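PDB 3DY0: plasma serine protease inhibitor from Homo sapiens, which inhibits serine proteases in blood plasma and other body fluids, aided by heparin, by binding irreversibly to the reactive serine of the enzyme. Local coordinates for residues 13-18 with 243-248; 27-31 with 272-276; 46-51 with 294-300; 94-100 with 160-164; 174-178 with 200-206. All coordinates share one frame; numbering follows the deposited sequence.

Contact 1 (13-18 with 243-248); sequences TFDLYR and ENGLSE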
# COMPACT_ATOMS: atom_id res chain seq x y z
N THR A 13 2.47 8.69 3.53
CA THR A 13 1.75 7.51 3.97
C THR A 13 0.59 7.77 4.92
O THR A 13 -0.51 7.25 4.72
CB THR A 13 2.71 6.51 4.65
OG1 THR A 13 3.67 6.06 3.68
CG2 THR A 13 1.95 5.30 5.20
N PHE A 14 0.82 8.60 5.92
CA PHE A 14 -0.21 8.86 6.91
C PHE A 14 -1.21 9.94 6.55
O PHE A 14 -2.34 9.91 7.03
CB PHE A 14 0.47 9.06 8.26
CG PHE A 14 1.29 7.87 8.66
CD1 PHE A 14 0.66 6.68 9.04
CD2 PHE A 14 2.68 7.89 8.58
CE1 PHE A 14 1.41 5.53 9.33
CE2 PHE A 14 3.43 6.75 8.87
CZ PHE A 14 2.79 5.57 9.24
N ASP A 15 -0.81 10.87 5.70
CA ASP A 15 -1.77 11.87 5.26
C ASP A 15 -2.71 11.13 4.32
O ASP A 15 -3.91 11.40 4.28
CB ASP A 15 -1.06 13.01 4.52
CG ASP A 15 -0.36 13.98 5.47
OD1 ASP A 15 0.35 14.88 4.98
OD2 ASP A 15 -0.53 13.84 6.70
N LEU A 16 -2.17 10.18 3.56
CA LEU A 16 -3.01 9.39 2.65
C LEU A 16 -3.95 8.51 3.47
O LEU A 16 -5.14 8.42 3.19
CB LEU A 16 -2.16 8.52 1.72
CG LEU A 16 -2.95 7.61 0.77
CD1 LEU A 16 -3.98 8.42 -0.01
CD2 LEU A 16 -1.98 6.93 -0.19
N TYR A 17 -3.41 7.87 4.50
CA TYR A 17 -4.23 7.02 5.35
C TYR A 17 -5.42 7.81 5.88
O TYR A 17 -6.56 7.37 5.81
CB TYR A 17 -3.43 6.48 6.54
CG TYR A 17 -4.32 5.77 7.53
CD1 TYR A 17 -4.62 4.41 7.38
CD2 TYR A 17 -4.97 6.47 8.54
CE1 TYR A 17 -5.55 3.78 8.22
CE2 TYR A 17 -5.90 5.86 9.37
CZ TYR A 17 -6.19 4.52 9.21
OH TYR A 17 -7.14 3.94 10.01
N ARG A 18 -5.14 8.99 6.44
CA ARG A 18 -6.20 9.82 7.00
C ARG A 18 -7.23 10.26 5.97
O ARG A 18 -8.42 10.32 6.28
CB ARG A 18 -5.60 11.03 7.73
CG ARG A 18 -5.03 10.68 9.11
CD ARG A 18 -4.51 11.93 9.83
NE ARG A 18 -3.22 12.36 9.29
CZ ARG A 18 -2.04 11.90 9.71
NH1 ARG A 18 -1.98 10.99 10.68
NH2 ARG A 18 -0.93 12.35 9.15
N GLU A 243 -5.36 7.67 15.02
CA GLU A 243 -5.25 7.97 13.59
C GLU A 243 -4.66 9.37 13.38
O GLU A 243 -3.82 9.57 12.50
CB GLU A 243 -6.62 7.86 12.92
CG GLU A 243 -7.17 6.44 12.89
CD GLU A 243 -8.56 6.36 12.30
OE1 GLU A 243 -9.44 7.09 12.79
OE2 GLU A 243 -8.77 5.57 11.36
N ASN A 244 -5.10 10.33 14.18
CA ASN A 244 -4.59 11.70 14.05
C ASN A 244 -3.10 11.78 14.39
O ASN A 244 -2.39 12.65 13.88
CB ASN A 244 -5.36 12.66 14.97
CG ASN A 244 -6.83 12.78 14.59
OD1 ASN A 244 -7.20 12.62 13.42
ND2 ASN A 244 -7.67 13.08 15.57
N GLY A 245 -2.63 10.87 15.25
CA GLY A 245 -1.24 10.88 15.65
C GLY A 245 -0.29 10.06 14.81
O GLY A 245 0.93 10.12 15.01
N LEU A 246 -0.81 9.29 13.87
CA LEU A 246 0.05 8.47 13.03
C LEU A 246 1.01 9.33 12.23
O LEU A 246 0.62 10.36 11.67
CB LEU A 246 -0.77 7.62 12.06
CG LEU A 246 -1.72 6.59 12.68
CD1 LEU A 246 -2.51 5.91 11.58
CD2 LEU A 246 -0.93 5.58 13.50
N SER A 247 2.26 8.90 12.17
CA SER A 247 3.29 9.62 11.42
C SER A 247 4.50 8.70 11.31
O SER A 247 4.58 7.68 11.98
CB SER A 247 3.70 10.90 12.14
OG SER A 247 4.38 10.61 13.35
N GLU A 248 5.44 9.08 10.45
CA GLU A 248 6.65 8.28 10.28
C GLU A 248 7.39 8.25 11.62
O GLU A 248 7.93 7.22 12.02
CB GLU A 248 7.54 8.88 9.19
CG GLU A 248 6.98 8.76 7.77
CD GLU A 248 6.96 7.34 7.23
OE1 GLU A 248 7.58 6.44 7.84
OE2 GLU A 248 6.33 7.11 6.18
O HOH W 1 5.26 8.97 4.71
O HOH W 2 6.23 5.24 4.15
O HOH W 3 1.83 12.56 9.91

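Contact 2 (27-31 with 272-276); sequences QNIFF and IEGSY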
# COMPACT_ATOMS: atom_id res chain seq x y z
N GLN A 27 -15.20 2.12 8.14
CA GLN A 27 -14.96 1.08 7.15
C GLN A 27 -13.53 0.57 7.20
O GLN A 27 -12.64 1.25 7.70
CB GLN A 27 -15.24 1.61 5.74
CG GLN A 27 -16.68 2.04 5.51
CD GLN A 27 -17.67 0.97 5.89
OE1 GLN A 27 -17.52 -0.20 5.53
NE2 GLN A 27 -18.71 1.36 6.63
N ASN A 28 -13.31 -0.64 6.70
CA ASN A 28 -11.97 -1.19 6.66
C ASN A 28 -11.15 -0.35 5.70
O ASN A 28 -11.68 0.18 4.71
CB ASN A 28 -11.96 -2.63 6.14
CG ASN A 28 -12.61 -3.61 7.10
OD1 ASN A 28 -12.53 -3.45 8.32
ND2 ASN A 28 -13.24 -4.64 6.55
N ILE A 29 -9.87 -0.23 5.99
CA ILE A 29 -8.94 0.51 5.15
C ILE A 29 -7.75 -0.41 4.93
O ILE A 29 -7.31 -1.08 5.85
CB ILE A 29 -8.40 1.78 5.84
CG1 ILE A 29 -9.54 2.72 6.20
CG2 ILE A 29 -7.40 2.48 4.93
CD1 ILE A 29 -9.09 3.94 6.97
N PHE A 30 -7.25 -0.46 3.70
CA PHE A 30 -6.08 -1.28 3.42
C PHE A 30 -5.43 -0.88 2.12
O PHE A 30 -6.07 -0.87 1.07
CB PHE A 30 -6.41 -2.77 3.39
CG PHE A 30 -5.19 -3.65 3.47
CD1 PHE A 30 -4.48 -3.76 4.66
CD2 PHE A 30 -4.71 -4.30 2.34
CE1 PHE A 30 -3.29 -4.50 4.71
CE2 PHE A 30 -3.53 -5.04 2.38
CZ PHE A 30 -2.82 -5.14 3.57
N PHE A 31 -4.14 -0.55 2.19
CA PHE A 31 -3.41 -0.17 0.98
C PHE A 31 -1.93 -0.40 1.15
O PHE A 31 -1.46 -0.69 2.25
CB PHE A 31 -3.68 1.30 0.61
CG PHE A 31 -3.11 2.31 1.58
CD1 PHE A 31 -3.77 2.60 2.78
CD2 PHE A 31 -1.94 3.01 1.28
CE1 PHE A 31 -3.28 3.58 3.65
CE2 PHE A 31 -1.43 3.99 2.15
CZ PHE A 31 -2.11 4.28 3.33
N ILE A 272 -9.26 -8.64 4.67
CA ILE A 272 -9.88 -7.37 4.30
C ILE A 272 -9.24 -6.85 3.03
O ILE A 272 -8.24 -7.38 2.55
CB ILE A 272 -9.76 -6.29 5.40
CG1 ILE A 272 -8.29 -5.91 5.63
CG2 ILE A 272 -10.39 -6.80 6.69
CD1 ILE A 272 -8.13 -4.65 6.46
N GLU A 273 -9.84 -5.81 2.46
CA GLU A 273 -9.31 -5.25 1.24
C GLU A 273 -9.66 -3.78 1.09
O GLU A 273 -10.52 -3.25 1.81
CB GLU A 273 -9.84 -6.02 0.03
CG GLU A 273 -11.35 -6.00 -0.11
CD GLU A 273 -11.83 -6.74 -1.35
OE1 GLU A 273 -11.50 -7.94 -1.48
OE2 GLU A 273 -12.52 -6.13 -2.18
N GLY A 274 -8.97 -3.14 0.17
CA GLY A 274 -9.22 -1.74 -0.11
C GLY A 274 -9.21 -1.54 -1.61
O GLY A 274 -8.37 -2.09 -2.31
N SER A 275 -10.16 -0.75 -2.09
CA SER A 275 -10.28 -0.45 -3.51
C SER A 275 -10.47 1.06 -3.61
O SER A 275 -11.49 1.58 -3.16
CB SER A 275 -11.49 -1.17 -4.11
OG SER A 275 -11.63 -0.87 -5.48
N TYR A 276 -9.50 1.75 -4.20
CA TYR A 276 -9.58 3.20 -4.30
C TYR A 276 -9.33 3.84 -5.66
O TYR A 276 -8.60 3.32 -6.49
CB TYR A 276 -8.61 3.84 -3.30
CG TYR A 276 -8.65 3.20 -1.93
CD1 TYR A 276 -7.72 2.21 -1.57
CD2 TYR A 276 -9.66 3.52 -1.03
CE1 TYR A 276 -7.82 1.56 -0.33
CE2 TYR A 276 -9.76 2.87 0.20
CZ TYR A 276 -8.84 1.89 0.54
OH TYR A 276 -8.96 1.24 1.75
O HOH W 4 -12.60 -5.20 3.60
O HOH W 5 -11.48 1.03 2.29

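Contact 3 (46-51 with 294-300); sequences GAGSST and HADLSGI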
# COMPACT_ATOMS: atom_id res chain seq x y z
N GLY A 46 8.15 11.81 -15.76
CA GLY A 46 7.71 12.49 -16.97
C GLY A 46 6.86 13.71 -16.71
O GLY A 46 6.16 14.19 -17.60
N ALA A 47 6.91 14.23 -15.49
CA ALA A 47 6.14 15.41 -15.13
C ALA A 47 7.02 16.65 -15.15
O ALA A 47 8.24 16.56 -15.03
CB ALA A 47 5.53 15.24 -13.74
N GLY A 48 6.40 17.81 -15.31
CA GLY A 48 7.15 19.05 -15.34
C GLY A 48 6.48 20.14 -14.52
O GLY A 48 5.36 19.97 -14.05
N SER A 49 7.18 21.26 -14.36
CA SER A 49 6.69 22.42 -13.63
C SER A 49 5.87 22.14 -12.36
O SER A 49 6.28 21.35 -11.51
CB SER A 49 5.90 23.34 -14.57
OG SER A 49 4.86 22.64 -15.24
N SER A 50 4.72 22.80 -12.24
CA SER A 50 3.86 22.63 -11.07
C SER A 50 3.36 21.20 -10.87
O SER A 50 3.17 20.76 -9.74
CB SER A 50 2.66 23.58 -11.15
OG SER A 50 3.06 24.93 -10.95
N THR A 51 3.14 20.49 -11.98
CA THR A 51 2.65 19.11 -11.90
C THR A 51 3.65 18.22 -11.17
O THR A 51 3.28 17.42 -10.31
CB THR A 51 2.39 18.54 -13.31
OG1 THR A 51 1.33 19.28 -13.93
CG2 THR A 51 1.99 17.07 -13.23
N HIS A 294 -4.57 20.67 -17.43
CA HIS A 294 -3.40 21.53 -17.27
C HIS A 294 -2.20 20.74 -16.77
O HIS A 294 -1.21 21.31 -16.32
CB HIS A 294 -3.71 22.68 -16.31
CG HIS A 294 -4.36 23.85 -16.97
ND1 HIS A 294 -5.54 23.74 -17.68
CD2 HIS A 294 -4.00 25.16 -17.04
CE1 HIS A 294 -5.87 24.93 -18.17
NE2 HIS A 294 -4.95 25.80 -17.79
N ALA A 295 -2.31 19.42 -16.85
CA ALA A 295 -1.22 18.56 -16.42
C ALA A 295 -0.01 18.80 -17.32
O ALA A 295 -0.16 18.97 -18.53
CB ALA A 295 -1.65 17.10 -16.53
N ASP A 296 1.17 18.85 -16.71
CA ASP A 296 2.39 19.01 -17.48
C ASP A 296 3.06 17.64 -17.45
O ASP A 296 3.74 17.29 -16.48
CB ASP A 296 3.32 20.05 -16.84
CG ASP A 296 4.62 20.22 -17.61
OD1 ASP A 296 4.87 19.45 -18.56
OD2 ASP A 296 5.41 21.13 -17.26
N LEU A 297 2.84 16.86 -18.50
CA LEU A 297 3.42 15.53 -18.60
C LEU A 297 4.28 15.47 -19.86
O LEU A 297 4.34 14.46 -20.55
CB LEU A 297 2.32 14.47 -18.66
CG LEU A 297 1.57 14.26 -17.34
CD1 LEU A 297 0.33 13.41 -17.57
CD2 LEU A 297 2.51 13.63 -16.32
N SER A 298 4.96 16.59 -20.12
CA SER A 298 5.83 16.72 -21.28
C SER A 298 6.97 15.71 -21.26
O SER A 298 7.57 15.41 -22.30
CB SER A 298 6.41 18.14 -21.33
OG SER A 298 7.02 18.48 -20.10
N GLY A 299 7.27 15.17 -20.08
CA GLY A 299 8.34 14.20 -19.97
C GLY A 299 7.95 12.80 -20.44
O GLY A 299 8.82 12.01 -20.80
N ILE A 300 6.66 12.49 -20.46
CA ILE A 300 6.25 11.16 -20.91
C ILE A 300 5.90 11.13 -22.39
O ILE A 300 6.13 10.13 -23.07
CB ILE A 300 5.05 10.63 -20.10
CG1 ILE A 300 4.67 9.23 -20.59
CG2 ILE A 300 3.87 11.58 -20.23
CD1 ILE A 300 3.54 8.58 -19.82
O HOH W 6 0.80 21.78 -14.06

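Contact 4 (94-100 with 160-164); sequences GNALFTD and VVIMV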
# COMPACT_ATOMS: atom_id res chain seq x y z
N GLY A 94 7.19 -4.91 -8.60
CA GLY A 94 7.55 -4.65 -9.99
C GLY A 94 6.73 -3.59 -10.68
O GLY A 94 5.69 -3.15 -10.18
N ASN A 95 7.20 -3.19 -11.86
CA ASN A 95 6.56 -2.15 -12.65
C ASN A 95 6.47 -2.51 -14.13
O ASN A 95 7.30 -3.25 -14.65
CB ASN A 95 7.37 -0.87 -12.50
CG ASN A 95 7.55 -0.49 -11.05
OD1 ASN A 95 6.57 -0.21 -10.36
ND2 ASN A 95 8.79 -0.49 -10.58
N ALA A 96 5.45 -1.98 -14.79
CA ALA A 96 5.25 -2.26 -16.21
C ALA A 96 4.50 -1.13 -16.89
O ALA A 96 3.68 -0.45 -16.27
CB ALA A 96 4.47 -3.56 -16.39
N LEU A 97 4.80 -0.92 -18.16
CA LEU A 97 4.14 0.10 -18.95
C LEU A 97 3.40 -0.59 -20.09
O LEU A 97 4.00 -1.38 -20.83
CB LEU A 97 5.15 1.09 -19.54
CG LEU A 97 5.68 2.22 -18.67
CD1 LEU A 97 6.85 2.90 -19.37
CD2 LEU A 97 4.57 3.24 -18.39
N PHE A 98 2.11 -0.33 -20.21
CA PHE A 98 1.31 -0.89 -21.30
C PHE A 98 1.01 0.33 -22.16
O PHE A 98 0.30 1.24 -21.75
CB PHE A 98 0.03 -1.52 -20.76
CG PHE A 98 0.27 -2.77 -19.97
CD1 PHE A 98 0.52 -2.71 -18.60
CD2 PHE A 98 0.28 -4.01 -20.60
CE1 PHE A 98 0.79 -3.87 -17.88
CE2 PHE A 98 0.55 -5.17 -19.89
CZ PHE A 98 0.81 -5.10 -18.52
N THR A 99 1.57 0.34 -23.37
CA THR A 99 1.38 1.47 -24.27
C THR A 99 0.79 1.10 -25.63
O THR A 99 1.14 0.08 -26.21
CB THR A 99 2.71 2.21 -24.52
OG1 THR A 99 3.64 1.31 -25.13
CG2 THR A 99 3.28 2.72 -23.20
N ASP A 100 -0.09 1.96 -26.12
CA ASP A 100 -0.73 1.74 -27.41
C ASP A 100 0.31 2.11 -28.47
O ASP A 100 1.18 2.94 -28.22
CB ASP A 100 -1.95 2.65 -27.54
CG ASP A 100 -2.88 2.23 -28.66
OD1 ASP A 100 -3.60 1.22 -28.49
OD2 ASP A 100 -2.89 2.90 -29.71
N VAL A 160 -4.45 5.50 -23.44
CA VAL A 160 -3.33 5.36 -24.36
C VAL A 160 -2.14 4.70 -23.69
O VAL A 160 -1.31 4.06 -24.35
CB VAL A 160 -2.90 6.74 -24.92
CG1 VAL A 160 -4.06 7.36 -25.69
CG2 VAL A 160 -2.46 7.65 -23.79
N VAL A 161 -2.06 4.85 -22.37
CA VAL A 161 -0.98 4.26 -21.59
C VAL A 161 -1.47 3.93 -20.20
O VAL A 161 -2.24 4.69 -19.62
CB VAL A 161 0.22 5.24 -21.41
CG1 VAL A 161 1.32 4.57 -20.59
CG2 VAL A 161 0.75 5.70 -22.77
N ILE A 162 -1.05 2.79 -19.67
CA ILE A 162 -1.39 2.43 -18.30
C ILE A 162 -0.10 1.95 -17.66
O ILE A 162 0.55 1.02 -18.15
CB ILE A 162 -2.46 1.31 -18.22
CG1 ILE A 162 -3.79 1.83 -18.78
CG2 ILE A 162 -2.64 0.88 -16.76
CD1 ILE A 162 -4.96 0.86 -18.63
N MET A 163 0.27 2.62 -16.57
CA MET A 163 1.48 2.28 -15.84
C MET A 163 1.06 1.46 -14.64
O MET A 163 0.18 1.87 -13.88
CB MET A 163 2.19 3.56 -15.39
CG MET A 163 3.45 3.32 -14.59
SD MET A 163 4.32 4.87 -14.32
CE MET A 163 3.16 5.72 -13.25
N VAL A 164 1.68 0.30 -14.48
CA VAL A 164 1.32 -0.60 -13.39
C VAL A 164 2.44 -0.90 -12.41
O VAL A 164 3.59 -1.08 -12.79
CB VAL A 164 0.84 -1.96 -13.96
CG1 VAL A 164 0.60 -2.96 -12.82
CG2 VAL A 164 -0.41 -1.77 -14.80

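Contact 5 (174-178 with 200-206); sequences ETSFN and MSREDQY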
# COMPACT_ATOMS: atom_id res chain seq x y z
N GLU A 174 6.80 -16.29 12.46
CA GLU A 174 7.98 -16.95 12.98
C GLU A 174 7.47 -18.08 13.87
O GLU A 174 8.02 -19.19 13.88
CB GLU A 174 8.81 -15.96 13.80
CG GLU A 174 10.11 -16.53 14.32
CD GLU A 174 10.94 -15.50 15.05
OE1 GLU A 174 10.46 -14.96 16.06
OE2 GLU A 174 12.08 -15.23 14.60
N THR A 175 6.41 -17.79 14.62
CA THR A 175 5.76 -18.76 15.49
C THR A 175 4.28 -18.74 15.13
O THR A 175 3.60 -17.72 15.31
CB THR A 175 5.92 -18.38 16.97
OG1 THR A 175 7.31 -18.39 17.32
CG2 THR A 175 5.16 -19.37 17.86
N SER A 176 3.77 -19.85 14.62
CA SER A 176 2.37 -19.94 14.22
C SER A 176 1.42 -19.99 15.41
O SER A 176 1.82 -20.27 16.54
CB SER A 176 2.14 -21.17 13.36
OG SER A 176 2.22 -22.35 14.14
N PHE A 177 0.15 -19.70 15.14
CA PHE A 177 -0.89 -19.76 16.16
C PHE A 177 -1.34 -21.21 16.04
O PHE A 177 -1.33 -21.77 14.94
CB PHE A 177 -2.05 -18.83 15.78
CG PHE A 177 -1.79 -17.37 16.05
CD1 PHE A 177 -2.07 -16.81 17.30
CD2 PHE A 177 -1.28 -16.54 15.05
CE1 PHE A 177 -1.85 -15.46 17.54
CE2 PHE A 177 -1.06 -15.19 15.29
CZ PHE A 177 -1.35 -14.64 16.53
N ASN A 178 -1.72 -21.84 17.14
CA ASN A 178 -2.18 -23.22 17.07
C ASN A 178 -3.66 -23.22 16.69
O ASN A 178 -4.47 -22.55 17.33
CB ASN A 178 -1.99 -23.93 18.41
CG ASN A 178 -2.32 -25.41 18.34
OD1 ASN A 178 -3.44 -25.79 17.99
ND2 ASN A 178 -1.35 -26.25 18.66
N MET A 200 -7.92 -16.10 17.04
CA MET A 200 -6.73 -16.92 17.22
C MET A 200 -6.11 -16.54 18.55
O MET A 200 -6.37 -15.46 19.07
CB MET A 200 -5.72 -16.67 16.11
CG MET A 200 -6.30 -16.70 14.71
SD MET A 200 -5.01 -16.52 13.46
CE MET A 200 -4.45 -14.82 13.76
N SER A 201 -5.27 -17.42 19.09
CA SER A 201 -4.63 -17.11 20.36
C SER A 201 -3.33 -17.85 20.56
O SER A 201 -3.17 -18.99 20.12
CB SER A 201 -5.56 -17.42 21.53
OG SER A 201 -5.74 -18.82 21.67
N ARG A 202 -2.39 -17.20 21.24
CA ARG A 202 -1.09 -17.80 21.52
C ARG A 202 -0.40 -17.04 22.65
O ARG A 202 -0.25 -15.82 22.57
CB ARG A 202 -0.22 -17.79 20.27
CG ARG A 202 1.14 -18.46 20.46
CD ARG A 202 2.28 -17.46 20.34
NE ARG A 202 2.50 -17.01 18.97
CZ ARG A 202 3.42 -16.11 18.62
NH1 ARG A 202 4.20 -15.56 19.54
NH2 ARG A 202 3.56 -15.76 17.35
N GLU A 203 -0.01 -17.76 23.69
CA GLU A 203 0.68 -17.14 24.82
C GLU A 203 2.15 -17.25 24.44
O GLU A 203 2.64 -18.33 24.13
CB GLU A 203 0.40 -17.90 26.11
CG GLU A 203 0.93 -17.17 27.35
CD GLU A 203 0.66 -17.92 28.63
OE1 GLU A 203 -0.52 -18.19 28.93
OE2 GLU A 203 1.63 -18.25 29.34
N ASP A 204 2.85 -16.12 24.46
CA ASP A 204 4.25 -16.12 24.07
C ASP A 204 4.87 -14.79 24.47
O ASP A 204 4.20 -13.93 25.04
CB ASP A 204 4.34 -16.29 22.55
CG ASP A 204 5.71 -16.73 22.07
OD1 ASP A 204 6.63 -16.88 22.89
OD2 ASP A 204 5.87 -16.93 20.84
N GLN A 205 6.16 -14.63 24.19
CA GLN A 205 6.83 -13.37 24.48
C GLN A 205 6.68 -12.54 23.21
O GLN A 205 6.90 -13.04 22.11
CB GLN A 205 8.32 -13.60 24.75
CG GLN A 205 9.07 -12.33 25.10
CD GLN A 205 10.57 -12.53 25.14
OE1 GLN A 205 11.21 -12.70 24.10
NE2 GLN A 205 11.13 -12.52 26.34
N TYR A 206 6.30 -11.28 23.37
CA TYR A 206 6.12 -10.38 22.23
C TYR A 206 6.68 -9.00 22.49
O TYR A 206 6.79 -8.57 23.64
CB TYR A 206 4.63 -10.16 21.94
CG TYR A 206 3.81 -11.37 21.58
CD1 TYR A 206 3.63 -11.74 20.25
CD2 TYR A 206 3.15 -12.10 22.57
CE1 TYR A 206 2.80 -12.82 19.91
CE2 TYR A 206 2.33 -13.17 22.24
CZ TYR A 206 2.16 -13.52 20.92
OH TYR A 206 1.32 -14.57 20.60
O HOH W 7 5.57 -15.00 15.06
O HOH W 8 2.34 -15.37 15.26
O HOH W 9 -5.10 -19.92 17.41
O HOH W 10 -1.30 -20.66 19.51

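Contact 1 (13-18 with 243-248)
Phe14 of helix 12-23 lies opposite Ser247 (CA to CA 5.8 Å) and Arg18 opposite Glu243 (CA to CA 6.9 Å), so one helical turn spans the break between helix 239-245 and the helix that Ser247 caps through Thr250 N. Arg18 carries the polar half. Its chain bends at chi3 (-76°) and swings the guanidinium edge-on to that break, where NH1 grips two carbonyls: Glu243 O at 3.0 Å and, almost straight (169° at the hydrogen), Leu246 O at 2.9 Å. NH2 forms a salt bridge to Asp15 OD2 of its own helix at 2.9 Å, which together with the carbonyls holds the rotation of the group. Tyr17 OH donates to the anti lone pair of Glu243 OE2 at 2.7 Å; that carboxylate also meets a basic side chain of the bound peptide. Leu246 wedges between two rings: CB packs against Phe14 CD1 at 3.5 Å, and CD1 makes a CH-pi contact with the Tyr17 face. The Phe14 ring is sandwiched, with Ser247 N over one face and Thr13 CG2 over the other. Two waters link Thr13 to Glu248 OE2. Ser247 lies about 5 Å from a sulfated sugar of the bound heparin. A guanidinium held on carbonyls at a helix C-terminus probably gains from the negative end of the helix dipole, while pairing with Asp15 probably helps balance its charge.

Contact 2 (27-31 with 272-276)
Phe30 and Tyr276 provide the direct hydrogen bond: Phe30 N donates to Tyr276 OH at 3.1 Å, 166° at the hydrogen, where strand 29-31 crosses strand 272-276 at 74°. Waters add two more polar links. One joins Tyr276 OH to Asn28 O, 2.6 Å from each; the other accepts from both Asn28 ND2 and Glu273 N. Asn28 OD1 is taken up by the backbone of the bound peptide, with which residues 29-31 pair as an antiparallel strand, whereas 272-276 bonds to strand 307-319; two sheet layers thus cross here. Phe30 O receives a CA-H...O contact from Gly274, 3.5 Å from CA, and lies in plane at the edge of the Tyr276 ring, 3.3 Å from CE1. The backbones come close because Gly274 has no side chain to stand between them. Van der Waals contacts complete the crossing: Ile272 CD1 touches Phe30 CB at 4.0 Å, its CG2 lies 3.6 Å from Asn28 ND2, and Tyr276 CE1 rests near Phe31 CB. At this steep crossing no backbone-to-backbone hydrogen bond joins the segments, and a tyrosine hydroxyl serves the Phe30 amide instead; Phe30 O is buried with no hydrogen-bond partner in the model and faces C-H groups of Gly274 and Tyr276.

Contact 3 (46-51 with 294-300)
Gly46 and Gly299 press their backbones together, CA to CA 3.5 Å, and form the dense end of the contact. With no side chain on either residue, Gly46 O comes within 2.9 Å of Gly299 N, in a bent and weak hydrogen bond, and Leu297 CA lies 3.2 Å from the same oxygen. One step on, Gly48 N donates to Asp296 O at 3.0 Å from above the carbonyl plane, and Ala47 CA meets that oxygen as well. Gly48 also lets the Asp296 carboxylate lie against the backbone at its own position. The carboxylate reaches this place with CG anti to its backbone N (chi1 179°) and works in two directions. OD2 accepts from Ser49 OG on its anti lone pair at 2.6 Å, whereas OD1 turns back to its own loop: it accepts from Ser298 N, closing an Asx turn, and from Ser298 OG on its syn lone pair. The backbone N of Asp296 donates to Thr51 OG1 at 2.8 Å, so this one residue is held through its amide, its carbonyl and its side chain. Toward solvent the contact thins out. Ser49 and Ser298 are exposed, and beyond Thr51 the link to His294 O runs through a single water. On the buried side Leu297 and Ile300 turn to Phe334 of strand 323-335, and Thr51 rests on Asn289 and Val290. The contact thus pins the short connection between helices 33-45 and 49-58 to the loop that leads into strand 307-319.

Contact 4 (94-100 with 160-164)
Two neighbouring antiparallel strands of the large central serpin sheet meet here, Ala96 pairing with Val164 and Phe98 with Ile162 as hydrogen-bonded pairs, alternating with the non-hydrogen-bonded pairs Leu97-Met163 and Thr99-Val161. The segments run at 173° to each other, their axes 4.7 Å apart. Each hydrogen-bonded pair is closed by two backbone bonds; the one from Val164 N to Ala96 O is short and straight, 2.8 Å and 179° at the hydrogen. Asp100 N adds a fifth bond, 3.0 Å to Val160 O, as the strand runs out. On one face Leu97 and Met163 lie side by side, pointing the same way, with Leu97 CD2 3.8 Å from Met163 CB and 4.1 Å from Val161 CG1. In the conformer described, with OG1 between the backbone N and the carbonyl carbon (chi1 61°), Thr99 CG2 rather than the hydroxyl faces Val161 CG1 at 3.8 Å. The other face belongs to Ala96, Phe98, Ile162 and Val164. There the Phe98 side chain reaches obliquely to Val164, CE1 to CG2 3.9 Å, and Ile162 O lies at the edge of its ring. Helix 129-143 covers this face, with Tyr139 edge-to-face on Phe98 and Ile136 against Phe98 and Ile162. Beneath the opposite face, Met42 of helix 33-45 meets Asn95 and Met163. Strand 120-123 bonds along the far side of strand 90-99, and strand 323-335, the inserted reactive-centre loop, flanks strand 159-172, where Val160 and Val161 make a classic beta bulge opposite Phe334.

Contact 5 (174-178 with 200-206)
Thr175 O is reached by two donors, a water at 2.7 Å and Arg202 NH2 at 2.8 Å, the latter in a weak, bent bond. Arg202 is modelled in two conformers, and this account holds for one of them. Its chain leaves with CG anti to the backbone N (chi1 -177°) and bends twice beyond, which lays one guanidinium face against Thr175 CB, 3.5 Å from NH2. At the edge of the group NH1 pairs with Asp204 OD2 in a salt bridge whose detail is doubtful in this conformer. Tyr206 OH donates to the backbone O of Arg202 from above the carbonyl plane, within strand 200-206. The apolar part centres on Phe177. The Met200 side chain crosses that of Phe177 at about a right angle and sets CE over one ring face, 4.0 Å from the centroid, with SD placed obliquely as a Met-aromatic contact. Arg202 CB touches CD1 of the same ring at 3.6 Å, and Ser201 C lies at its edge. Two waters replace direct backbone pairing next to the ring: one accepts from Asn178 N and donates to Ser201 O at 2.6 Å, the other accepts from Ser201 N and donates to Asn178 O. Segment 174-178 thus lies along the strand largely through side chains and water. It belongs to the loop between strands 159-172 and 183-188, held by backbone bonds from Glu174 to Pro222 and from Phe177 to Glu321, with Trp173 edge-to-face on Phe177. Strand 259-277 pairs with 200-206 through backbone bonds.

Overall arrangement
Contacts 1, 2 and 3 interleave along the chain: their first segments come in that order near the N-terminus and their second segments follow in the same order more than 220 residues later, tying the early helices to the late part of the serpin domain. Contacts 4 and 5 fall between, one after the other. Contacts 1 and 2 touch where helix 12-23 packs on strand 29-31. Contacts 2, 4 and 5 reach the same branched sheet, and contact 3 lies beside its far end, nearest atoms about 5 Å from contact 4. Contacts 3 and 5, centres about 50 Å apart, lie toward opposite ends of the molecule, with the sheet that holds the inserted reactive-centre loop running between them.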